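Local structure of ribonucleoside-diphosphate reductase (5IM3) at residues A[69-72]-A[73-77]; A[94-98]-A[99-103]; A[807-810]-A[811-815]. The protein probably makes deoxyribonucleotides for DNA synthesis by reducing ribonucleoside diphosphates, and is an allosteric enzyme that binds dATP. All blocks are in the same frame, centred on the assembly; numbering follows the deposited sequence.

Overall arrangement
The three contacts illustrate how the pairing of side chains three to five residues apart is put to different uses within one chain. Interactions 1 and 2 both belong to the ATP cone at residues 32-130: interaction 1 lies in the first turns of helix 69-88, and interaction 2 follows along the chain, where strand 95-97 of the cone's three-stranded sheet gives way to helix 98-111. Their centres are 22 Å apart, and the second lines the site of two dATP molecules while the first faces the second subunit. Interaction 3 comes far later, in helix 807-815 of the barrel domain, its centre 45 Å from that of interaction 2, remote from the nucleotide sites.

Interaction 1: residues A[69-72]-A[73-77]; sequences SRIH and DTVRR
T74 reaches back to R70 twice, making the carbonyl oxygen of R70 a shared acceptor within the first turns of helix 69-88. The backbone bond, T74 N to R70 O at 2.8 Å, is the regular helical one. The second comes from the hydroxyl: T74 OG1, set beside its own backbone N (chi1 -55°), folds back and donates to R70 O, also at 2.8 Å, from above the carbonyl plane. Two bonds thus satisfy this oxygen and fix the rotation of the threonine. Regular i to i+4 bonds continue from D73 to S69, V75 to I71 and R76 to H72.

The apolar contact is a single step along one side of the helix: I71 CG2 meets V75 CG2 at 3.9 Å, the two branched side chains crossing at a slant.

On another side H72 and R76 run alongside each other in the same direction. H72 CG lies anti to the backbone N (chi1 162°), and the bend of R76 at chi3 brings NH1 to 3.0 Å from H72 NE2, as close as R76 CD comes. H72 NE2 lies at the edge of the R76 guanidinium, near its plane, while the ring itself is turned 66° from that plane.

I71 and V75 pack on helix 46-60, through F57 and through T50, I53 and T54 respectively. R70 forms salt bridges with E61 and with D826 of the second subunit, whose Y829 and Y830 are hydrogen-bonded to D73 and S69 respectively, so helix 69-88 joins the interior of the ATP cone domain to a subunit interface.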
loop_
_atom_site.group_PDB
_atom_site.type_symbol
_atom_site.label_atom_id
_atom_site.label_comp_id
_atom_site.label_asym_id
_atom_site.label_seq_id
_atom_site.Cartn_x
_atom_site.Cartn_y
_atom_site.Cartn_z
ATOM N N SER A 69 -39.276 -47.502 -20.455
ATOM C CA SER A 69 -38.786 -46.322 -21.157
ATOM C C SER A 69 -37.659 -45.658 -20.381
ATOM O O SER A 69 -36.746 -45.079 -20.979
ATOM C CB SER A 69 -39.929 -45.333 -21.381
ATOM O OG SER A 69 -40.384 -44.801 -20.148
ATOM N N ARG A 70 -37.699 -45.742 -19.049
ATOM C CA ARG A 70 -36.665 -45.132 -18.220
ATOM C C ARG A 70 -35.303 -45.761 -18.492
ATOM O O ARG A 70 -34.358 -45.078 -18.906
ATOM C CB ARG A 70 -37.041 -45.274 -16.745
ATOM C CG ARG A 70 -35.909 -44.963 -15.774
ATOM C CD ARG A 70 -36.384 -45.065 -14.339
ATOM N NE ARG A 70 -36.966 -46.374 -14.048
ATOM C CZ ARG A 70 -36.296 -47.406 -13.542
ATOM N NH1 ARG A 70 -35.004 -47.302 -13.261
ATOM N NH2 ARG A 70 -36.926 -48.553 -13.315
ATOM N N ILE A 71 -35.183 -47.068 -18.250
ATOM C CA ILE A 71 -33.912 -47.762 -18.465
ATOM C C ILE A 71 -33.397 -47.470 -19.867
ATOM O O ILE A 71 -32.284 -46.971 -20.061
ATOM C CB ILE A 71 -34.075 -49.278 -18.250
ATOM C CG1 ILE A 71 -34.686 -49.593 -16.875
ATOM C CG2 ILE A 71 -32.729 -49.976 -18.413
ATOM C CD1 ILE A 71 -33.784 -49.291 -15.702
ATOM N N HIS A 72 -34.224 -47.778 -20.864
ATOM C CA HIS A 72 -33.830 -47.625 -22.259
ATOM C C HIS A 72 -33.406 -46.195 -22.567
ATOM O O HIS A 72 -32.407 -45.973 -23.262
ATOM C CB HIS A 72 -34.996 -48.071 -23.138
ATOM C CG HIS A 72 -34.923 -47.596 -24.552
ATOM N ND1 HIS A 72 -35.574 -46.462 -24.988
ATOM C CD2 HIS A 72 -34.312 -48.122 -25.640
ATOM C CE1 HIS A 72 -35.354 -46.301 -26.280
ATOM N NE2 HIS A 72 -34.594 -47.297 -26.700
ATOM N N ASP A 73 -34.147 -45.211 -22.054
ATOM C CA ASP A 73 -33.756 -43.818 -22.246
ATOM C C ASP A 73 -32.425 -43.522 -21.565
ATOM O O ASP A 73 -31.576 -42.818 -22.122
ATOM C CB ASP A 73 -34.849 -42.890 -21.711
ATOM C CG ASP A 73 -34.744 -41.483 -22.262
ATOM O OD1 ASP A 73 -34.206 -41.318 -23.378
ATOM O OD2 ASP A 73 -35.214 -40.544 -21.585
ATOM N N THR A 74 -32.225 -44.056 -20.359
ATOM C CA THR A 74 -30.988 -43.806 -19.625
ATOM C C THR A 74 -29.796 -44.467 -20.306
ATOM O O THR A 74 -28.757 -43.831 -20.515
ATOM C CB THR A 74 -31.121 -44.308 -18.187
ATOM O OG1 THR A 74 -32.274 -43.720 -17.577
ATOM C CG2 THR A 74 -29.887 -43.948 -17.374
ATOM N N VAL A 75 -29.925 -45.750 -20.653
ATOM C CA VAL A 75 -28.805 -46.483 -21.238
ATOM C C VAL A 75 -28.325 -45.793 -22.509
ATOM O O VAL A 75 -27.131 -45.517 -22.674
ATOM C CB VAL A 75 -29.204 -47.945 -21.509
ATOM C CG1 VAL A 75 -28.069 -48.694 -22.187
ATOM C CG2 VAL A 75 -29.594 -48.642 -20.211
ATOM N N ARG A 76 -29.250 -45.505 -23.427
ATOM C CA ARG A 76 -28.867 -44.880 -24.688
ATOM C C ARG A 76 -28.262 -43.502 -24.469
ATOM O O ARG A 76 -27.470 -43.034 -25.294
ATOM C CB ARG A 76 -30.077 -44.789 -25.617
ATOM C CG ARG A 76 -30.599 -46.140 -26.075
ATOM C CD ARG A 76 -31.853 -45.993 -26.925
ATOM N NE ARG A 76 -31.613 -45.227 -28.148
ATOM C CZ ARG A 76 -32.554 -44.908 -29.036
ATOM N NH1 ARG A 76 -33.810 -45.281 -28.849
ATOM N NH2 ARG A 76 -32.242 -44.209 -30.117
ATOM N N ARG A 77 -28.624 -42.833 -23.372
ATOM C CA ARG A 77 -27.969 -41.576 -23.033
ATOM C C ARG A 77 -26.540 -41.819 -22.564
ATOM O O ARG A 77 -25.613 -41.117 -22.983
ATOM C CB ARG A 77 -28.771 -40.839 -21.960
ATOM C CG ARG A 77 -28.191 -39.488 -21.567
ATOM C CD ARG A 77 -29.010 -38.823 -20.470
ATOM N NE ARG A 77 -29.066 -39.637 -19.258
ATOM C CZ ARG A 77 -28.088 -39.716 -18.360
ATOM N NH1 ARG A 77 -26.961 -39.036 -18.530
ATOM N NH2 ARG A 77 -28.232 -40.486 -17.289
#

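Interaction 2: residues A[94-98]-A[99-103]; sequences GTIHI and EEIQD. With DTP (2'-deoxyadenosine 5'-triphosphate), chain C; DTP (2'-deoxyadenosine 5'-triphosphate), chain D.
H97 and E100 meet where strand 95-97 turns into helix 98-111, the segment axes lying at 72°, with H97 at the N-cap position and its carbonyl oxygen accepting only weak bonds from E100 N and I101 N before Q102 N makes a regular helical bond to I98 O at 3.1 Å. The imidazole and the carboxylate are nearly coplanar, 21° apart. E100 OE1 approaches the ring at its edge, yet remains 3.8 Å from H97 ND1.

I96 CD1 touches I101 CG1 at 3.7 Å, the two side chains crossing at about a right angle, and both also pack on F86 of helix 69-88. I101 serves the nucleotide as well, and with I98 it faces the dATP of chain C: I98 CD1 is close to the sugar oxygen O4', and I101 CD1 lies 3.0 Å from the adenine N3. I98 reaches the sugar because its CG1 is anti to the backbone N (chi1 -165°).

Q102 bends at chi2 and places its amide between two nucleotides. Q102 NE2 donates to O3' of the chain D dATP at 2.6 Å in a nearly straight bond, while OE1 is hydrogen-bonded to Y121. E99 meanwhile forms salt bridges with R37 and R125.

One helical turn therefore offers hydrocarbon to one base and sugar and an amide N-H to the sugar of the second nucleotide, while E99 holds R37, which itself binds dATP. Because this one turn touches both nucleotides, it probably links their two sites, consistent with the ATP cone's allosteric part in the enzyme.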
loop_
_atom_site.group_PDB
_atom_site.type_symbol
_atom_site.label_atom_id
_atom_site.label_comp_id
_atom_site.label_asym_id
_atom_site.label_seq_id
_atom_site.Cartn_x
_atom_site.Cartn_y
_atom_site.Cartn_z
ATOM N N GLY A 94 -10.300 -44.924 -35.486
ATOM C CA GLY A 94 -9.202 -45.222 -34.589
ATOM C C GLY A 94 -9.334 -46.621 -34.030
ATOM O O GLY A 94 -10.142 -47.425 -34.501
ATOM N N THR A 95 -8.521 -46.904 -33.014
ATOM C CA THR A 95 -8.558 -48.187 -32.324
ATOM C C THR A 95 -8.383 -47.952 -30.832
ATOM O O THR A 95 -7.513 -47.181 -30.420
ATOM C CB THR A 95 -7.470 -49.137 -32.838
ATOM O OG1 THR A 95 -6.193 -48.492 -32.761
ATOM C CG2 THR A 95 -7.752 -49.549 -34.278
ATOM N N ILE A 96 -9.212 -48.622 -30.029
ATOM C CA ILE A 96 -9.200 -48.474 -28.582
ATOM C C ILE A 96 -9.272 -49.856 -27.946
ATOM O O ILE A 96 -9.766 -50.817 -28.539
ATOM C CB ILE A 96 -10.362 -47.592 -28.079
ATOM C CG1 ILE A 96 -11.669 -48.013 -28.758
ATOM C CG2 ILE A 96 -10.056 -46.119 -28.334
ATOM C CD1 ILE A 96 -12.892 -47.283 -28.251
ATOM N N HIS A 97 -8.774 -49.943 -26.716
ATOM C CA HIS A 97 -8.749 -51.209 -26.003
ATOM C C HIS A 97 -10.100 -51.491 -25.362
ATOM O O HIS A 97 -10.861 -50.577 -25.030
ATOM C CB HIS A 97 -7.656 -51.205 -24.935
ATOM C CG HIS A 97 -6.273 -51.346 -25.490
ATOM N ND1 HIS A 97 -5.501 -50.263 -25.851
ATOM C CD2 HIS A 97 -5.528 -52.446 -25.756
ATOM C CE1 HIS A 97 -4.337 -50.687 -26.310
ATOM N NE2 HIS A 97 -4.327 -52.008 -26.263
ATOM N N ILE A 98 -10.394 -52.781 -25.192
ATOM C CA ILE A 98 -11.680 -53.180 -24.629
ATOM C C ILE A 98 -11.814 -52.668 -23.201
ATOM O O ILE A 98 -12.895 -52.238 -22.778
ATOM C CB ILE A 98 -11.835 -54.710 -24.707
ATOM C CG1 ILE A 98 -13.290 -55.123 -24.474
ATOM C CG2 ILE A 98 -10.905 -55.399 -23.722
ATOM C CD1 ILE A 98 -14.148 -54.984 -25.713
ATOM N N GLU A 99 -10.718 -52.697 -22.436
ATOM C CA GLU A 99 -10.749 -52.181 -21.071
ATOM C C GLU A 99 -10.890 -50.665 -21.054
ATOM O O GLU A 99 -11.418 -50.101 -20.089
ATOM C CB GLU A 99 -9.485 -52.604 -20.320
ATOM C CG GLU A 99 -9.268 -54.109 -20.270
ATOM C CD GLU A 99 -10.355 -54.834 -19.498
ATOM O OE1 GLU A 99 -10.817 -54.299 -18.468
ATOM O OE2 GLU A 99 -10.753 -55.938 -19.925
ATOM N N GLU A 100 -10.422 -49.991 -22.107
ATOM C CA GLU A 100 -10.601 -48.548 -22.208
ATOM C C GLU A 100 -12.077 -48.185 -22.305
ATOM O O GLU A 100 -12.489 -47.119 -21.832
ATOM C CB GLU A 100 -9.828 -48.024 -23.421
ATOM C CG GLU A 100 -9.261 -46.618 -23.267
ATOM C CD GLU A 100 -8.204 -46.299 -24.312
ATOM O OE1 GLU A 100 -7.515 -47.236 -24.772
ATOM O OE2 GLU A 100 -8.063 -45.113 -24.678
ATOM N N ILE A 101 -12.885 -49.063 -22.899
ATOM C CA ILE A 101 -14.321 -48.828 -23.006
ATOM C C ILE A 101 -15.014 -49.143 -21.688
ATOM O O ILE A 101 -15.886 -48.391 -21.237
ATOM C CB ILE A 101 -14.900 -49.663 -24.163
ATOM C CG1 ILE A 101 -14.119 -49.375 -25.451
ATOM C CG2 ILE A 101 -16.397 -49.377 -24.329
ATOM C CD1 ILE A 101 -14.495 -50.246 -26.591
ATOM N N GLN A 102 -14.651 -50.266 -21.062
ATOM C CA GLN A 102 -15.223 -50.618 -19.767
ATOM C C GLN A 102 -15.032 -49.490 -18.761
ATOM O O GLN A 102 -15.939 -49.184 -17.977
ATOM C CB GLN A 102 -14.588 -51.911 -19.249
ATOM C CG GLN A 102 -14.977 -53.168 -20.017
ATOM C CD GLN A 102 -16.334 -53.707 -19.606
ATOM O OE1 GLN A 102 -17.357 -53.036 -19.760
ATOM N NE2 GLN A 102 -16.351 -54.926 -19.076
ATOM N N ASP A 103 -13.859 -48.854 -18.774
ATOM C CA ASP A 103 -13.600 -47.759 -17.846
ATOM C C ASP A 103 -14.508 -46.569 -18.124
ATOM O O ASP A 103 -15.025 -45.943 -17.192
ATOM C CB ASP A 103 -12.132 -47.342 -17.923
ATOM C CG ASP A 103 -11.215 -48.279 -17.157
ATOM O OD1 ASP A 103 -11.674 -49.372 -16.758
ATOM O OD2 ASP A 103 -10.035 -47.923 -16.954
HETATM P PG DTP C . -17.464 -61.611 -24.848
HETATM O O1G DTP C . -18.604 -61.834 -25.767
HETATM O O2G DTP C . -17.902 -61.063 -23.477
HETATM O O3G DTP C . -16.647 -62.866 -24.612
HETATM P PB DTP C . -16.239 -59.058 -24.768
HETATM O O1B DTP C . -15.976 -59.155 -23.317
HETATM O O2B DTP C . -15.150 -58.286 -25.491
HETATM O O3B DTP C . -16.461 -60.502 -25.394
HETATM P PA DTP C . -18.809 -58.318 -23.863
HETATM O O1A DTP C . -20.134 -58.153 -24.488
HETATM O O2A DTP C . -18.709 -59.494 -22.886
HETATM O O3A DTP C . -17.674 -58.410 -24.973
HETATM O "O5'" DTP C . -18.339 -57.036 -23.133
HETATM C "C5'" DTP C . -18.387 -55.846 -23.925
HETATM C "C4'" DTP C . -17.625 -54.724 -23.273
HETATM O "O4'" DTP C . -16.674 -54.192 -24.215
HETATM C "C3'" DTP C . -18.504 -53.537 -22.907
HETATM O "O3'" DTP C . -17.921 -52.744 -21.873
HETATM C "C2'" DTP C . -18.571 -52.769 -24.220
HETATM C "C1'" DTP C . -17.271 -53.120 -24.935
HETATM N N9 DTP C . -17.448 -53.533 -26.326
HETATM C C8 DTP C . -17.753 -54.773 -26.819
HETATM N N7 DTP C . -17.937 -54.805 -28.117
HETATM C C5 DTP C . -17.732 -53.490 -28.508
HETATM C C6 DTP C . -17.783 -52.857 -29.763
HETATM N N6 DTP C . -18.186 -53.469 -30.884
HETATM N N1 DTP C . -17.487 -51.539 -29.810
HETATM C C2 DTP C . -17.183 -50.908 -28.672
HETATM N N3 DTP C . -17.140 -51.393 -27.431
HETATM C C4 DTP C . -17.420 -52.698 -27.416
HETATM P PG DTP D . -16.034 -61.995 -19.891
HETATM O O1G DTP D . -16.618 -61.694 -21.181
HETATM O O2G DTP D . -16.749 -63.072 -19.140
HETATM O O3G DTP D . -14.572 -62.319 -19.960
HETATM P PB DTP D . -16.922 -59.337 -19.120
HETATM O O1B DTP D . -16.819 -58.813 -20.492
HETATM O O2B DTP D . -16.429 -58.299 -18.124
HETATM O O3B DTP D . -16.112 -60.699 -18.972
HETATM P PA DTP D . -19.588 -60.218 -19.784
HETATM O O1A DTP D . -20.477 -61.174 -19.092
HETATM O O2A DTP D . -18.992 -60.817 -21.068
HETATM O O3A DTP D . -18.422 -59.756 -18.805
HETATM O "O5'" DTP D . -20.258 -58.845 -20.154
HETATM C "C5'" DTP D . -21.159 -58.225 -19.224
HETATM C "C4'" DTP D . -20.740 -56.814 -18.886
HETATM O "O4'" DTP D . -21.910 -56.058 -18.512
HETATM C "C3'" DTP D . -19.747 -56.698 -17.719
HETATM O "O3'" DTP D . -18.576 -55.988 -18.125
HETATM C "C2'" DTP D . -20.499 -55.902 -16.652
HETATM C "C1'" DTP D . -21.948 -55.914 -17.108
HETATM N N9 DTP D . -22.770 -56.981 -16.540
HETATM C C8 DTP D . -23.228 -58.125 -17.137
HETATM N N7 DTP D . -23.900 -58.915 -16.334
HETATM C C5 DTP D . -23.887 -58.240 -15.123
HETATM C C6 DTP D . -24.426 -58.547 -13.860
HETATM N N6 DTP D . -25.051 -59.692 -13.577
HETATM N N1 DTP D . -24.258 -57.644 -12.871
HETATM C C2 DTP D . -23.586 -56.521 -13.134
HETATM N N3 DTP D . -23.017 -56.132 -14.275
HETATM C C4 DTP D . -23.202 -57.042 -15.238
#

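Interaction 3: residues A[807-810]-A[811-815]; sequences PYLV and RDLKA
Y808 and R811 lie side by side, pointing the same way from helix 807-815, with their flat groups steeply inclined at 73°. The tyrosine CD2 meets the rim of the guanidinium, near its plane, at 3.9 Å from R811 NH2. The arginine gets there by leaving the backbone with CG anti to N (chi1 -171°) and then bending at chi3.

L809 and L813 are set differently: the side chains slant across each other, and their CD1 atoms touch at 3.9 Å. V810 and K814 run alongside, with the extended lysine passing its CE 4.1 Å from V810 CG2 on the way to a salt bridge with E216. Beneath them the backbone keeps regular i to i+4 bonds, among them L813 N to L809 O at 2.9 Å.

D812 is buried, and its two carboxylate oxygens are taken up by Y848 and H673, while L844 and L847 of helix 842-847 pack against its side chain. Y808 rests against helix 665-672. The contact thus joins an apolar leucine pair to an aromatic ring beside the edge of an arginine's guanidinium, while the hydrogen bonds of D812 to Y848 and H673 answer a buried acid, and this short helix is tied to two neighbouring helices of the barrel domain.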
loop_
_atom_site.group_PDB
_atom_site.type_symbol
_atom_site.label_atom_id
_atom_site.label_comp_id
_atom_site.label_asym_id
_atom_site.label_seq_id
_atom_site.Cartn_x
_atom_site.Cartn_y
_atom_site.Cartn_z
ATOM N N PRO A 807 13.270 -39.087 12.199
ATOM C CA PRO A 807 13.205 -40.481 12.670
ATOM C C PRO A 807 12.537 -40.638 14.024
ATOM O O PRO A 807 11.940 -41.690 14.290
ATOM C CB PRO A 807 14.681 -40.903 12.719
ATOM C CG PRO A 807 15.379 -39.973 11.795
ATOM C CD PRO A 807 14.649 -38.673 11.901
ATOM N N TYR A 808 12.621 -39.630 14.893
ATOM C CA TYR A 808 11.980 -39.731 16.200
ATOM C C TYR A 808 10.467 -39.590 16.078
ATOM O O TYR A 808 9.714 -40.264 16.793
ATOM C CB TYR A 808 12.551 -38.673 17.145
ATOM C CG TYR A 808 14.018 -38.867 17.462
ATOM C CD1 TYR A 808 15.001 -38.385 16.607
ATOM C CD2 TYR A 808 14.421 -39.529 18.615
ATOM C CE1 TYR A 808 16.343 -38.558 16.890
ATOM C CE2 TYR A 808 15.760 -39.707 18.905
ATOM C CZ TYR A 808 16.717 -39.219 18.039
ATOM O OH TYR A 808 18.053 -39.389 18.324
ATOM N N LEU A 809 10.004 -38.726 15.170
ATOM C CA LEU A 809 8.568 -38.553 14.972
ATOM C C LEU A 809 7.922 -39.846 14.498
ATOM O O LEU A 809 6.887 -40.271 15.029
ATOM C CB LEU A 809 8.310 -37.428 13.967
ATOM C CG LEU A 809 6.856 -37.277 13.505
ATOM C CD1 LEU A 809 5.936 -37.034 14.688
ATOM C CD2 LEU A 809 6.739 -36.154 12.491
ATOM N N VAL A 810 8.517 -40.483 13.489
ATOM C CA VAL A 810 7.959 -41.728 12.967
ATOM C C VAL A 810 7.965 -42.807 14.042
ATOM O O VAL A 810 7.039 -43.621 14.128
ATOM C CB VAL A 810 8.718 -42.177 11.701
ATOM C CG1 VAL A 810 10.217 -42.084 11.885
ATOM C CG2 VAL A 810 8.342 -43.606 11.328
ATOM N N ARG A 811 9.001 -42.831 14.881
ATOM C CA ARG A 811 9.075 -43.845 15.929
ATOM C C ARG A 811 7.937 -43.681 16.932
ATOM O O ARG A 811 7.346 -44.672 17.377
ATOM C CB ARG A 811 10.432 -43.772 16.630
ATOM C CG ARG A 811 10.704 -44.921 17.589
ATOM C CD ARG A 811 12.174 -44.990 17.969
ATOM N NE ARG A 811 12.620 -43.804 18.702
ATOM C CZ ARG A 811 12.561 -43.669 20.024
ATOM N NH1 ARG A 811 12.072 -44.643 20.781
ATOM N NH2 ARG A 811 12.991 -42.552 20.595
ATOM N N ASP A 812 7.608 -42.438 17.291
ATOM C CA ASP A 812 6.504 -42.206 18.218
ATOM C C ASP A 812 5.162 -42.505 17.563
ATOM O O ASP A 812 4.256 -43.037 18.212
ATOM C CB ASP A 812 6.535 -40.765 18.733
ATOM C CG ASP A 812 7.472 -40.580 19.913
ATOM O OD1 ASP A 812 7.623 -41.524 20.716
ATOM O OD2 ASP A 812 8.054 -39.482 20.043
ATOM N N LEU A 813 5.011 -42.164 16.280
ATOM C CA LEU A 813 3.766 -42.450 15.576
ATOM C C LEU A 813 3.520 -43.943 15.436
ATOM O O LEU A 813 2.362 -44.358 15.306
ATOM C CB LEU A 813 3.772 -41.795 14.194
ATOM C CG LEU A 813 3.775 -40.263 14.180
ATOM C CD1 LEU A 813 3.948 -39.732 12.763
ATOM C CD2 LEU A 813 2.497 -39.721 14.807
ATOM N N LYS A 814 4.574 -44.760 15.463
ATOM C CA LYS A 814 4.382 -46.206 15.447
ATOM C C LYS A 814 3.769 -46.686 16.755
ATOM O O LYS A 814 2.822 -47.482 16.754
ATOM C CB LYS A 814 5.714 -46.908 15.195
ATOM C CG LYS A 814 6.241 -46.743 13.790
ATOM C CD LYS A 814 7.569 -47.448 13.650
ATOM C CE LYS A 814 7.968 -47.608 12.203
ATOM N NZ LYS A 814 9.124 -48.532 12.078
ATOM N N ALA A 815 4.297 -46.210 17.886
ATOM C CA ALA A 815 3.755 -46.601 19.182
ATOM C C ALA A 815 2.265 -46.299 19.272
ATOM O O ALA A 815 1.488 -47.114 19.782
ATOM C CB ALA A 815 4.515 -45.888 20.300
#